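Lipolytic protein G-D-S-L family (Chitinophaga pinensis, PDB 4Q7Q) is of unknown function but is probably a lipase or related esterase, an SGNH-type hydrolase that would cleave acyl esters with a serine nucleophile. Local coordinates at residues E5-A10 and K70-S75; S14-N19 and Y46-H51; T128-N133 and P182-R187; A139-N144 and I214-E219; L186-K191 and A229-Y234. All coordinates share one frame; numbering follows the deposited sequence.

Interaction 1: E5-A10 and K70-S75; sequences ELTWVA and KADVYS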
# COMPACT_ATOMS: atom_id res chain seq x y z
N GLU A 5 -19.35 11.09 -15.33
CA GLU A 5 -17.93 11.34 -15.08
C GLU A 5 -17.68 11.79 -13.65
O GLU A 5 -18.31 12.74 -13.16
CB GLU A 5 -17.36 12.37 -16.05
CG GLU A 5 -15.93 12.79 -15.70
CD GLU A 5 -15.35 13.80 -16.67
OE1 GLU A 5 -15.37 13.53 -17.89
OE2 GLU A 5 -14.88 14.86 -16.21
N LEU A 6 -16.75 11.11 -12.98
CA LEU A 6 -16.35 11.48 -11.64
C LEU A 6 -14.83 11.57 -11.55
O LEU A 6 -14.12 10.68 -12.02
CB LEU A 6 -16.86 10.46 -10.62
CG LEU A 6 -18.37 10.30 -10.49
CD1 LEU A 6 -18.70 9.14 -9.56
CD2 LEU A 6 -19.01 11.59 -10.00
N THR A 7 -14.35 12.65 -10.95
CA THR A 7 -12.92 12.81 -10.71
C THR A 7 -12.56 12.12 -9.40
O THR A 7 -13.16 12.38 -8.36
CB THR A 7 -12.53 14.29 -10.66
OG1 THR A 7 -12.75 14.90 -11.95
CG2 THR A 7 -11.06 14.45 -10.29
N TRP A 8 -11.59 11.22 -9.48
CA TRP A 8 -11.16 10.42 -8.34
C TRP A 8 -9.70 10.68 -8.04
O TRP A 8 -8.83 10.36 -8.85
CB TRP A 8 -11.36 8.93 -8.66
CG TRP A 8 -10.60 7.96 -7.79
CD1 TRP A 8 -10.35 8.08 -6.45
CD2 TRP A 8 -9.98 6.75 -8.21
NE1 TRP A 8 -9.62 6.99 -6.01
CE2 TRP A 8 -9.38 6.16 -7.08
CE3 TRP A 8 -9.88 6.09 -9.44
CZ2 TRP A 8 -8.69 4.95 -7.14
CZ3 TRP A 8 -9.20 4.89 -9.51
CH2 TRP A 8 -8.61 4.33 -8.36
N VAL A 9 -9.43 11.26 -6.87
CA VAL A 9 -8.07 11.49 -6.41
C VAL A 9 -7.63 10.30 -5.56
O VAL A 9 -8.26 9.98 -4.54
CB VAL A 9 -7.95 12.80 -5.60
CG1 VAL A 9 -6.57 12.92 -4.96
CG2 VAL A 9 -8.22 13.99 -6.50
N ALA A 10 -6.59 9.61 -6.02
CA ALA A 10 -6.05 8.46 -5.30
C ALA A 10 -4.82 8.89 -4.52
O ALA A 10 -3.76 9.10 -5.10
CB ALA A 10 -5.72 7.34 -6.27
N LYS A 70 -10.03 19.86 -5.89
CA LYS A 70 -11.40 19.45 -5.60
C LYS A 70 -11.80 18.30 -6.53
O LYS A 70 -11.60 18.38 -7.75
CB LYS A 70 -12.35 20.63 -5.76
CG LYS A 70 -13.79 20.34 -5.40
CD LYS A 70 -14.65 21.57 -5.62
CE LYS A 70 -16.08 21.37 -5.15
NZ LYS A 70 -16.85 22.65 -5.15
N ALA A 71 -12.35 17.25 -5.95
CA ALA A 71 -12.73 16.06 -6.71
C ALA A 71 -13.95 15.42 -6.08
O ALA A 71 -14.37 15.79 -4.98
CB ALA A 71 -11.58 15.06 -6.76
N ASP A 72 -14.52 14.43 -6.78
CA ASP A 72 -15.79 13.85 -6.38
C ASP A 72 -15.60 12.72 -5.37
O ASP A 72 -16.48 12.48 -4.54
CB ASP A 72 -16.53 13.31 -7.61
CG ASP A 72 -16.81 14.39 -8.64
OD1 ASP A 72 -17.58 15.32 -8.31
OD2 ASP A 72 -16.27 14.32 -9.76
N VAL A 73 -14.47 12.03 -5.46
CA VAL A 73 -14.17 10.95 -4.54
C VAL A 73 -12.67 10.91 -4.29
O VAL A 73 -11.88 11.15 -5.20
CB VAL A 73 -14.67 9.57 -5.07
CG1 VAL A 73 -14.16 9.30 -6.47
CG2 VAL A 73 -14.29 8.44 -4.13
N TYR A 74 -12.30 10.63 -3.05
CA TYR A 74 -10.91 10.47 -2.66
C TYR A 74 -10.72 9.10 -2.04
O TYR A 74 -11.53 8.67 -1.22
CB TYR A 74 -10.52 11.54 -1.64
CG TYR A 74 -10.63 12.97 -2.12
CD1 TYR A 74 -11.88 13.59 -2.24
CD2 TYR A 74 -9.50 13.71 -2.45
CE1 TYR A 74 -11.99 14.90 -2.68
CE2 TYR A 74 -9.60 15.03 -2.89
CZ TYR A 74 -10.85 15.62 -3.00
OH TYR A 74 -10.98 16.93 -3.43
N SER A 75 -9.66 8.40 -2.45
CA SER A 75 -9.24 7.22 -1.71
C SER A 75 -7.92 7.50 -1.01
O SER A 75 -7.11 8.30 -1.49
CB SER A 75 -9.14 5.97 -2.61
OG SER A 75 -8.23 6.16 -3.67
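V9 and S75 bury the most surface here, D72 little less, and together they fix two parallel strands, 6-10 and 73-75, side by side. The backbone bonds run V9 N to V73 O (3.0 Å) and S75 N to V9 O (3.0 Å), the usual parallel alternation. On its own face V9 lies alongside Y74: V9 CB sits 3.6 Å from Y74 CD2, while V9 CG2 reaches back to A71 CB at 3.5 Å. S75 works on the other face. Its OG, turned between the backbone N and the carbonyl carbon (chi1 59°), accepts W8 NE1 at 2.8 Å, almost in the plane of the indole. Just ahead of strand 73-75, D72 closes a two-way grip on T7: D72 OD2 takes T7 N at 2.8 Å on its anti lone pair, and T7 O accepts from both D72 N and V73 N. A leucine in place of W8 would probably leave S75 OG without this donor and open a gap beside A10 and F255. Strand 44-50 pairs with the far edge of 6-10, F255 of helix 241-257 meets the W8 ring edge-to-face, and helix 33-40 packs on W8 and A10 through L34.

Interaction 2: S14-N19 and Y46-H51; sequences SITYLN and YINQGH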
# COMPACT_ATOMS: atom_id res chain seq x y z
N SER A 14 3.94 4.30 -2.70
CA SER A 14 4.46 3.72 -3.93
C SER A 14 3.45 2.80 -4.61
O SER A 14 3.42 2.72 -5.82
CB SER A 14 5.75 2.94 -3.69
OG SER A 14 5.58 2.03 -2.63
N ILE A 15 2.64 2.10 -3.83
CA ILE A 15 1.67 1.19 -4.42
C ILE A 15 0.70 1.93 -5.36
O ILE A 15 0.27 1.38 -6.37
CB ILE A 15 0.96 0.37 -3.32
CG1 ILE A 15 2.00 -0.53 -2.64
CG2 ILE A 15 -0.19 -0.44 -3.88
CD1 ILE A 15 1.52 -1.21 -1.38
N THR A 16 0.44 3.20 -5.05
CA THR A 16 -0.39 4.07 -5.88
C THR A 16 0.45 4.75 -6.95
O THR A 16 0.09 4.75 -8.13
CB THR A 16 -1.09 5.11 -5.00
OG1 THR A 16 -1.92 4.42 -4.06
CG2 THR A 16 -1.93 6.08 -5.83
N TYR A 17 1.56 5.34 -6.53
CA TYR A 17 2.50 6.00 -7.43
C TYR A 17 2.85 5.17 -8.67
O TYR A 17 2.85 5.68 -9.80
CB TYR A 17 3.77 6.32 -6.64
CG TYR A 17 4.93 6.82 -7.48
CD1 TYR A 17 5.08 8.18 -7.77
CD2 TYR A 17 5.91 5.94 -7.95
CE1 TYR A 17 6.15 8.64 -8.52
CE2 TYR A 17 6.97 6.39 -8.70
CZ TYR A 17 7.10 7.74 -8.98
OH TYR A 17 8.16 8.18 -9.73
N LEU A 18 3.14 3.89 -8.45
CA LEU A 18 3.68 3.03 -9.49
C LEU A 18 2.70 2.76 -10.63
O LEU A 18 3.11 2.27 -11.68
CB LEU A 18 4.16 1.70 -8.90
CG LEU A 18 5.44 1.82 -8.06
CD1 LEU A 18 5.68 0.55 -7.22
CD2 LEU A 18 6.64 2.16 -8.95
N ASN A 19 1.42 3.06 -10.43
CA ASN A 19 0.42 2.90 -11.48
C ASN A 19 0.85 3.59 -12.77
O ASN A 19 0.57 3.11 -13.87
CB ASN A 19 -0.94 3.46 -11.04
CG ASN A 19 -2.03 3.22 -12.07
OD1 ASN A 19 -2.63 2.15 -12.11
ND2 ASN A 19 -2.28 4.22 -12.91
N TYR A 46 -9.08 8.92 -12.77
CA TYR A 46 -8.12 8.99 -11.67
C TYR A 46 -7.13 10.13 -11.76
O TYR A 46 -6.72 10.56 -12.85
CB TYR A 46 -7.40 7.65 -11.44
CG TYR A 46 -6.28 7.30 -12.42
CD1 TYR A 46 -5.02 7.90 -12.33
CD2 TYR A 46 -6.47 6.33 -13.39
CE1 TYR A 46 -4.01 7.58 -13.22
CE2 TYR A 46 -5.45 5.98 -14.27
CZ TYR A 46 -4.23 6.61 -14.18
OH TYR A 46 -3.22 6.26 -15.06
N ILE A 47 -6.75 10.62 -10.59
CA ILE A 47 -5.62 11.51 -10.44
C ILE A 47 -4.68 10.81 -9.47
O ILE A 47 -5.08 10.45 -8.36
CB ILE A 47 -6.07 12.86 -9.88
CG1 ILE A 47 -6.88 13.59 -10.95
CG2 ILE A 47 -4.87 13.69 -9.46
CD1 ILE A 47 -7.49 14.87 -10.47
N ASN A 48 -3.45 10.60 -9.91
CA ASN A 48 -2.47 9.88 -9.12
C ASN A 48 -1.78 10.79 -8.09
O ASN A 48 -0.89 11.56 -8.43
CB ASN A 48 -1.44 9.23 -10.05
CG ASN A 48 -0.51 8.28 -9.33
OD1 ASN A 48 -0.20 8.46 -8.15
ND2 ASN A 48 -0.06 7.25 -10.04
N GLN A 49 -2.23 10.68 -6.85
CA GLN A 49 -1.58 11.38 -5.74
C GLN A 49 -0.87 10.37 -4.84
O GLN A 49 -0.89 10.46 -3.61
CB GLN A 49 -2.58 12.26 -4.98
CG GLN A 49 -2.85 13.59 -5.67
CD GLN A 49 -1.78 14.61 -5.38
OE1 GLN A 49 -0.80 14.33 -4.68
NE2 GLN A 49 -1.97 15.83 -5.89
N GLY A 50 -0.23 9.40 -5.48
CA GLY A 50 0.64 8.47 -4.80
C GLY A 50 2.03 9.06 -4.77
O GLY A 50 2.54 9.54 -5.80
N HIS A 51 2.65 9.04 -3.60
CA HIS A 51 3.99 9.59 -3.43
C HIS A 51 4.95 8.50 -3.00
O HIS A 51 4.77 7.86 -1.97
CB HIS A 51 3.95 10.74 -2.44
CG HIS A 51 3.13 11.89 -2.93
ND1 HIS A 51 3.69 12.99 -3.54
CD2 HIS A 51 1.79 12.07 -2.98
CE1 HIS A 51 2.73 13.82 -3.91
NE2 HIS A 51 1.57 13.28 -3.59
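N48 holds its CG anti to the backbone N (chi1 -171°), which carries the amide across to the carbonyls of T16 and Y17, and T16, with CG2 also anti to its own N, sets that methyl against G50. The N48 amide is used at both ends. Its ND2 makes two weak bonds, to T16 O at 3.1 Å and to Y17 O at 3.3 Å, and has a further partner in D20; its OD1 accepts G50 N at 2.8 Å, close to straight (155°), forming an Asx turn. A leucine at N48 would probably leave those two carbonyls without this donor and untie the turn at G50. G50 is where the backbones come closest, its CA 4.1 Å from Y17 CA and 3.7 Å from T16 CG2; without a side chain, it lets the strand come this close to the helix. G50 O meets the edge of the Y17 ring, 3.5 Å from CD1 and near the ring plane. S14, the probable nucleophile, heads this helix and bonds to H238. Strand 44-50 is the outermost strand on this side of the parallel sheet, paired with 6-12; helix 14-17 follows 6-12 directly, and L34 of helix 33-40 packs on N48, N19 and Y46.

Interaction 3: T128-N133 and P182-R187; sequences TPMQRN and PLLTLR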
# COMPACT_ATOMS: atom_id res chain seq x y z
N THR A 128 -6.85 -0.32 3.69
CA THR A 128 -5.85 -0.80 4.64
C THR A 128 -4.58 -1.26 3.93
O THR A 128 -4.62 -1.66 2.77
CB THR A 128 -6.34 -1.99 5.48
OG1 THR A 128 -6.52 -3.13 4.64
CG2 THR A 128 -7.65 -1.66 6.19
N PRO A 129 -3.44 -1.19 4.62
CA PRO A 129 -2.24 -1.74 3.99
C PRO A 129 -2.40 -3.22 3.67
O PRO A 129 -3.07 -3.97 4.39
CB PRO A 129 -1.16 -1.56 5.06
CG PRO A 129 -1.63 -0.42 5.88
CD PRO A 129 -3.14 -0.52 5.89
N MSE A 130 -1.81 -3.64 2.56
CA MSE A 130 -1.73 -5.05 2.23
C MSE A 130 -0.63 -5.68 3.08
O MSE A 130 0.32 -5.02 3.47
CB MSE A 130 -1.40 -5.21 0.75
CG MSE A 130 -1.52 -6.64 0.25
SE MSE A 130 -1.46 -6.81 -1.70
CE MSE A 130 0.46 -6.65 -1.94
N GLN A 131 -0.76 -6.97 3.35
CA GLN A 131 0.37 -7.69 3.94
C GLN A 131 1.56 -7.62 2.99
O GLN A 131 1.41 -7.36 1.78
CB GLN A 131 -0.02 -9.13 4.28
CG GLN A 131 -1.07 -9.18 5.36
CD GLN A 131 -1.39 -10.57 5.83
OE1 GLN A 131 -0.50 -11.34 6.21
NE2 GLN A 131 -2.67 -10.91 5.84
N ARG A 132 2.74 -7.80 3.54
CA ARG A 132 3.95 -7.70 2.74
C ARG A 132 4.95 -8.74 3.21
O ARG A 132 5.09 -8.98 4.42
CB ARG A 132 4.56 -6.30 2.87
CG ARG A 132 4.68 -5.78 4.29
CD ARG A 132 5.11 -4.33 4.34
NE ARG A 132 6.52 -4.15 3.99
CZ ARG A 132 7.11 -2.96 3.91
NH1 ARG A 132 6.42 -1.85 4.12
NH2 ARG A 132 8.40 -2.90 3.61
N ASN A 133 5.62 -9.39 2.27
CA ASN A 133 6.70 -10.27 2.66
C ASN A 133 8.02 -9.53 2.60
O ASN A 133 8.02 -8.30 2.49
CB ASN A 133 6.71 -11.57 1.84
CG ASN A 133 7.04 -12.76 2.70
OD1 ASN A 133 7.97 -12.71 3.50
ND2 ASN A 133 6.28 -13.84 2.56
N PRO A 182 -9.00 -12.44 1.96
CA PRO A 182 -8.65 -13.87 1.98
C PRO A 182 -7.67 -14.30 0.88
O PRO A 182 -7.04 -15.36 1.01
CB PRO A 182 -10.01 -14.57 1.81
CG PRO A 182 -10.92 -13.53 1.24
CD PRO A 182 -10.45 -12.22 1.78
N LEU A 183 -7.53 -13.51 -0.18
CA LEU A 183 -6.61 -13.85 -1.26
C LEU A 183 -5.22 -13.24 -1.09
O LEU A 183 -4.27 -13.66 -1.75
CB LEU A 183 -7.18 -13.43 -2.62
CG LEU A 183 -8.49 -14.09 -3.04
CD1 LEU A 183 -8.92 -13.59 -4.41
CD2 LEU A 183 -8.35 -15.61 -3.04
N LEU A 184 -5.10 -12.26 -0.20
CA LEU A 184 -3.86 -11.50 -0.08
C LEU A 184 -3.00 -11.95 1.10
O LEU A 184 -2.76 -11.21 2.04
CB LEU A 184 -4.17 -9.99 -0.02
CG LEU A 184 -4.93 -9.46 -1.24
CD1 LEU A 184 -5.18 -7.96 -1.13
CD2 LEU A 184 -4.17 -9.79 -2.53
N THR A 185 -2.52 -13.19 1.02
CA THR A 185 -1.79 -13.80 2.13
C THR A 185 -0.27 -13.78 1.94
O THR A 185 0.21 -13.73 0.81
CB THR A 185 -2.25 -15.25 2.33
OG1 THR A 185 -2.10 -15.95 1.09
CG2 THR A 185 -3.70 -15.27 2.74
N LEU A 186 0.46 -13.82 3.05
CA LEU A 186 1.93 -13.82 3.00
C LEU A 186 2.52 -14.90 2.10
O LEU A 186 3.50 -14.65 1.38
CB LEU A 186 2.52 -13.96 4.40
CG LEU A 186 2.59 -12.67 5.20
CD1 LEU A 186 3.14 -12.97 6.59
CD2 LEU A 186 3.45 -11.66 4.48
N ARG A 187 1.95 -16.10 2.16
CA ARG A 187 2.47 -17.22 1.39
C ARG A 187 2.37 -16.98 -0.11
O ARG A 187 3.06 -17.62 -0.90
CB ARG A 187 1.75 -18.52 1.78
CG ARG A 187 0.31 -18.61 1.28
CD ARG A 187 -0.40 -19.85 1.83
NE ARG A 187 -0.85 -19.64 3.20
CZ ARG A 187 -2.06 -19.21 3.54
NH1 ARG A 187 -2.97 -18.96 2.60
NH2 ARG A 187 -2.37 -19.04 4.82
O HOH W 1 -3.05 -8.60 2.68
O HOH W 2 -0.95 -14.09 5.59
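N133 and L186 mark the closest backbone approach, with CA atoms 6.0 Å apart; 128-133 runs as an extended loop, whereas 182-187 is a loop that turns into a 3-10 segment at L186. Too far apart for direct pairing, the two segments are bridged by water: one molecule lies between Q131 N and L184 O (2.7 Å from the latter), and a second bonds to Q131 OE1 and L186 N, 2.9 Å from each. The one direct hydrogen bond across runs from N133 ND2 to L186 O, 3.1 Å. It lies in the N133 amide plane but comes in from above the plane of the L186 carbonyl, 49° out of it, so it does not lie on a lone pair of L186 O. L186 supplies the apolar wedge. With CG anti to its carbonyl carbon (chi1 -82°), it pushes CD2 to within 3.1 Å of R132 O, a tight fit, while its CG touches Q131 OE1 at 3.5 Å. R132 O is itself hydrogen-bonded to S148. The selenium of selenomethionine M130 rests on L184 CD1, the two side chains crossing at about a right angle. Q131 NE2 turns elsewhere, to Y179 O. The chemistry is thus mixed: a leucine methyl packs against a carbonyl, and waters serve the Q131 and L186 backbone N-H groups, so solvent is built into the join between these two loops beyond the central sheet.

Interaction 4: A139-N144 and I214-E219; sequences ADAKNN and IPFNPE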
# COMPACT_ATOMS: atom_id res chain seq x y z
N ALA A 139 15.77 -1.82 -7.87
CA ALA A 139 16.80 -0.93 -8.41
C ALA A 139 18.02 -0.82 -7.49
O ALA A 139 19.04 -0.24 -7.87
CB ALA A 139 16.23 0.45 -8.72
N ASP A 140 17.91 -1.38 -6.28
CA ASP A 140 19.00 -1.33 -5.30
C ASP A 140 18.70 -2.27 -4.14
O ASP A 140 17.98 -1.92 -3.21
CB ASP A 140 19.17 0.10 -4.77
CG ASP A 140 20.38 0.25 -3.85
OD1 ASP A 140 21.02 -0.77 -3.50
OD2 ASP A 140 20.69 1.39 -3.47
N ALA A 141 19.28 -3.47 -4.19
CA ALA A 141 18.99 -4.51 -3.22
C ALA A 141 19.43 -4.21 -1.79
O ALA A 141 19.03 -4.91 -0.86
CB ALA A 141 19.57 -5.85 -3.68
N LYS A 142 20.25 -3.17 -1.61
CA LYS A 142 20.66 -2.73 -0.28
C LYS A 142 19.48 -2.08 0.45
O LYS A 142 19.48 -1.95 1.67
CB LYS A 142 21.83 -1.75 -0.36
CG LYS A 142 23.10 -2.38 -0.89
CD LYS A 142 24.25 -1.39 -0.90
CE LYS A 142 25.52 -2.03 -1.41
NZ LYS A 142 26.68 -1.10 -1.36
N ASN A 143 18.49 -1.66 -0.33
CA ASN A 143 17.23 -1.19 0.20
C ASN A 143 16.31 -2.40 0.33
O ASN A 143 15.78 -2.91 -0.66
CB ASN A 143 16.61 -0.15 -0.73
CG ASN A 143 15.42 0.55 -0.12
OD1 ASN A 143 14.68 -0.01 0.68
ND2 ASN A 143 15.23 1.81 -0.50
N ASN A 144 16.15 -2.87 1.55
CA ASN A 144 15.33 -4.04 1.80
C ASN A 144 14.66 -3.97 3.17
O ASN A 144 15.01 -3.13 4.00
CB ASN A 144 16.17 -5.32 1.63
CG ASN A 144 17.37 -5.36 2.55
OD1 ASN A 144 17.23 -5.53 3.77
ND2 ASN A 144 18.56 -5.22 1.98
N ILE A 214 17.05 -17.99 5.87
CA ILE A 214 18.26 -17.97 5.05
C ILE A 214 18.72 -16.53 4.88
O ILE A 214 17.94 -15.67 4.48
CB ILE A 214 18.01 -18.60 3.65
CG1 ILE A 214 17.38 -19.99 3.78
CG2 ILE A 214 19.32 -18.67 2.86
CD1 ILE A 214 18.29 -21.01 4.42
N PRO A 215 19.99 -16.25 5.21
CA PRO A 215 20.49 -14.88 5.09
C PRO A 215 20.54 -14.37 3.65
O PRO A 215 20.91 -15.10 2.73
CB PRO A 215 21.92 -14.97 5.64
CG PRO A 215 21.92 -16.16 6.51
CD PRO A 215 20.97 -17.13 5.88
N PHE A 216 20.15 -13.11 3.47
CA PHE A 216 20.34 -12.43 2.21
C PHE A 216 21.37 -11.32 2.38
O PHE A 216 21.15 -10.35 3.10
CB PHE A 216 19.03 -11.85 1.68
CG PHE A 216 19.21 -10.97 0.47
CD1 PHE A 216 19.72 -11.50 -0.71
CD2 PHE A 216 18.90 -9.62 0.51
CE1 PHE A 216 19.91 -10.71 -1.82
CE2 PHE A 216 19.08 -8.82 -0.60
CZ PHE A 216 19.59 -9.36 -1.77
N ASN A 217 22.51 -11.49 1.72
CA ASN A 217 23.54 -10.46 1.68
C ASN A 217 23.57 -9.86 0.28
O ASN A 217 24.00 -10.52 -0.66
CB ASN A 217 24.90 -11.07 2.04
CG ASN A 217 26.02 -10.05 2.04
OD1 ASN A 217 25.79 -8.84 1.93
ND2 ASN A 217 27.26 -10.53 2.16
N PRO A 218 23.12 -8.61 0.14
CA PRO A 218 22.97 -7.97 -1.17
C PRO A 218 24.31 -7.76 -1.89
O PRO A 218 24.31 -7.47 -3.09
CB PRO A 218 22.32 -6.63 -0.84
CG PRO A 218 22.65 -6.38 0.59
CD PRO A 218 22.67 -7.73 1.24
N GLU A 219 25.42 -7.90 -1.18
CA GLU A 219 26.74 -7.77 -1.78
C GLU A 219 27.25 -9.12 -2.28
O GLU A 219 28.12 -9.18 -3.15
CB GLU A 219 27.73 -7.16 -0.79
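A141, F216 and P218 make a small apolar contact at the protein surface, where the hairpin loop joining strands 135-136 and 144-145 leans on the long loop ahead of helix 241-257. No hydrogen bond crosses it. A141 CB sits in the angle between the other two, 4.0 Å from F216 CZ and 4.0 Å from P218 CB. The carbonyl next to it, A141 O, lies near the F216 ring plane at its edge, 3.9 Å from CE2, and also touches P218 CB at 3.7 Å. F216 carries its CG anti to the backbone N (chi1 172°), which throws the ring out toward the hairpin; P218 N, two residues on, lies over the centre of one ring face. Each loop is stiffened from within. D140 to N143 is a type I turn, with D140 OD1 accepting K142 N in an Asx turn, and N217 OD1 does likewise for E219 N. N144 ND2 donates to A141 O at 2.9 Å, nearly straight at 171° and in the carbonyl plane. That bond occupies the carbonyl oxygen which would otherwise face F216 and P218 with no polar mate within the two segments. The two loops therefore meet through van der Waals contact alone, while the hydrogen bonds described stay within each loop.

Interaction 5: L186-K191 and A229-Y234; sequences LRNMVK and AVNLTY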
# COMPACT_ATOMS: atom_id res chain seq x y z
N LEU A 186 0.46 -13.82 3.05
CA LEU A 186 1.93 -13.82 3.00
C LEU A 186 2.52 -14.90 2.10
O LEU A 186 3.50 -14.65 1.38
CB LEU A 186 2.52 -13.96 4.40
CG LEU A 186 2.59 -12.67 5.20
CD1 LEU A 186 3.14 -12.97 6.59
CD2 LEU A 186 3.45 -11.66 4.48
N ARG A 187 1.95 -16.10 2.16
CA ARG A 187 2.47 -17.22 1.39
C ARG A 187 2.37 -16.98 -0.11
O ARG A 187 3.06 -17.62 -0.90
CB ARG A 187 1.75 -18.52 1.78
CG ARG A 187 0.31 -18.61 1.28
CD ARG A 187 -0.40 -19.85 1.83
NE ARG A 187 -0.85 -19.64 3.20
CZ ARG A 187 -2.06 -19.21 3.54
NH1 ARG A 187 -2.97 -18.96 2.60
NH2 ARG A 187 -2.37 -19.04 4.82
N ASN A 188 1.51 -16.04 -0.51
CA ASN A 188 1.29 -15.77 -1.92
C ASN A 188 1.95 -14.50 -2.43
O ASN A 188 1.73 -14.11 -3.56
CB ASN A 188 -0.21 -15.74 -2.24
CG ASN A 188 -0.79 -17.13 -2.35
OD1 ASN A 188 -0.15 -18.04 -2.85
ND2 ASN A 188 -2.02 -17.29 -1.88
N MSE A 189 2.74 -13.85 -1.59
CA MSE A 189 3.41 -12.63 -2.01
C MSE A 189 4.47 -12.89 -3.09
O MSE A 189 4.49 -12.23 -4.12
CB MSE A 189 4.02 -11.90 -0.82
CG MSE A 189 2.97 -11.41 0.17
SE MSE A 189 1.85 -10.03 -0.63
CE MSE A 189 0.23 -10.25 0.45
N VAL A 190 5.34 -13.88 -2.84
CA VAL A 190 6.37 -14.25 -3.80
C VAL A 190 6.50 -15.77 -3.84
O VAL A 190 6.22 -16.44 -2.84
CB VAL A 190 7.75 -13.64 -3.45
CG1 VAL A 190 7.73 -12.12 -3.60
CG2 VAL A 190 8.19 -14.05 -2.04
N LYS A 191 6.91 -16.33 -4.98
CA LYS A 191 7.04 -17.78 -5.11
C LYS A 191 8.25 -18.33 -4.35
O LYS A 191 8.21 -19.43 -3.80
CB LYS A 191 7.16 -18.19 -6.59
CG LYS A 191 5.97 -17.81 -7.46
CD LYS A 191 4.74 -18.61 -7.10
CE LYS A 191 3.61 -18.35 -8.09
NZ LYS A 191 3.93 -18.86 -9.45
N ALA A 229 9.66 -15.54 -9.63
CA ALA A 229 9.27 -15.41 -8.23
C ALA A 229 7.99 -14.59 -8.04
O ALA A 229 7.42 -14.57 -6.95
CB ALA A 229 10.41 -14.81 -7.40
N VAL A 230 7.54 -13.92 -9.10
CA VAL A 230 6.39 -13.03 -9.00
C VAL A 230 5.12 -13.80 -8.63
O VAL A 230 4.82 -14.83 -9.21
CB VAL A 230 6.16 -12.25 -10.31
CG1 VAL A 230 4.89 -11.41 -10.23
CG2 VAL A 230 7.36 -11.37 -10.61
N ASN A 231 4.38 -13.31 -7.64
CA ASN A 231 3.06 -13.86 -7.37
C ASN A 231 2.07 -12.71 -7.16
O ASN A 231 1.62 -12.11 -8.14
CB ASN A 231 3.08 -14.84 -6.20
CG ASN A 231 1.82 -15.69 -6.14
OD1 ASN A 231 0.79 -15.34 -6.70
ND2 ASN A 231 1.90 -16.82 -5.44
N LEU A 232 1.74 -12.38 -5.92
CA LEU A 232 0.91 -11.20 -5.66
C LEU A 232 1.72 -9.91 -5.72
O LEU A 232 1.15 -8.83 -5.90
CB LEU A 232 0.21 -11.30 -4.31
CG LEU A 232 -0.88 -12.34 -4.16
CD1 LEU A 232 -1.39 -12.31 -2.73
CD2 LEU A 232 -2.00 -12.06 -5.15
N THR A 233 3.03 -10.04 -5.52
CA THR A 233 3.97 -8.93 -5.62
C THR A 233 5.12 -9.33 -6.53
O THR A 233 5.31 -10.52 -6.82
CB THR A 233 4.59 -8.53 -4.26
OG1 THR A 233 5.47 -9.57 -3.80
CG2 THR A 233 3.50 -8.25 -3.23
N TYR A 234 5.91 -8.35 -6.98
CA TYR A 234 7.08 -8.64 -7.79
C TYR A 234 8.38 -8.50 -6.99
O TYR A 234 9.45 -8.85 -7.47
CB TYR A 234 7.11 -7.79 -9.08
CG TYR A 234 7.23 -6.30 -8.83
CD1 TYR A 234 8.47 -5.70 -8.59
CD2 TYR A 234 6.10 -5.49 -8.81
CE1 TYR A 234 8.58 -4.34 -8.34
CE2 TYR A 234 6.20 -4.13 -8.57
CZ TYR A 234 7.45 -3.56 -8.33
OH TYR A 234 7.55 -2.20 -8.08
O HOH W 3 3.64 -17.84 -3.45
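This pairing belongs to the SGNH hydrolase fold, where the loop 229-234 leads straight toward the probable catalytic Asp and His; N188, M189 and K191 hold it against the loop 186-191. Backbone bonds do most of the work: K191 N to A229 O is short and straight (2.7 Å, 172°), and L232 N reaches N188 O at 2.9 Å. M189 O is gripped twice by one residue, T233. T233 N meets M189 O in the carbonyl plane on a lone pair at 3.0 Å, and T233 OG1 meets M189 O from above that plane at 2.9 Å. T233 OG1 sits between its backbone N and carbonyl carbon (chi1 69°), which brings it over this oxygen; it also accepts from G236 N, tying the pair to the loop that carries the probable catalytic D235 and H238. The side chains pack around these bonds. The selenium of selenomethionine M189 lies 3.6 Å from T233 CG2, and N188 CB meets L232 CD1 at 3.7 Å, while L232 reaches on to I246 of helix 241-257. K191 folds back at two bends along its chain, laying CE 3.5 Å from N231 ND2. N231 ND2 also donates to a water at 2.8 Å, which in turn bonds R187 O and V190 O.

Overall arrangement
Interactions 1 and 2 come first along the chain and share the parallel sheet: strand 6-12 lies between 44-50 and 73-77, and W8 O to I47 N joins the two contacts directly, their centres about 13 Å apart. Interactions 3, 4 and 5 follow later, in the loops beyond the sheet. Interactions 3 and 5 share L186 and R187, with centres about 10 Å apart, and interaction 4 sits farthest out, its centre about 38 Å from that of interaction 1. L18 touching Y234 links interaction 2 to interaction 5. So the segment beginning with the probable nucleophile S14 and the loop leading to its partner H238 meet between the sheet core and the outer loops.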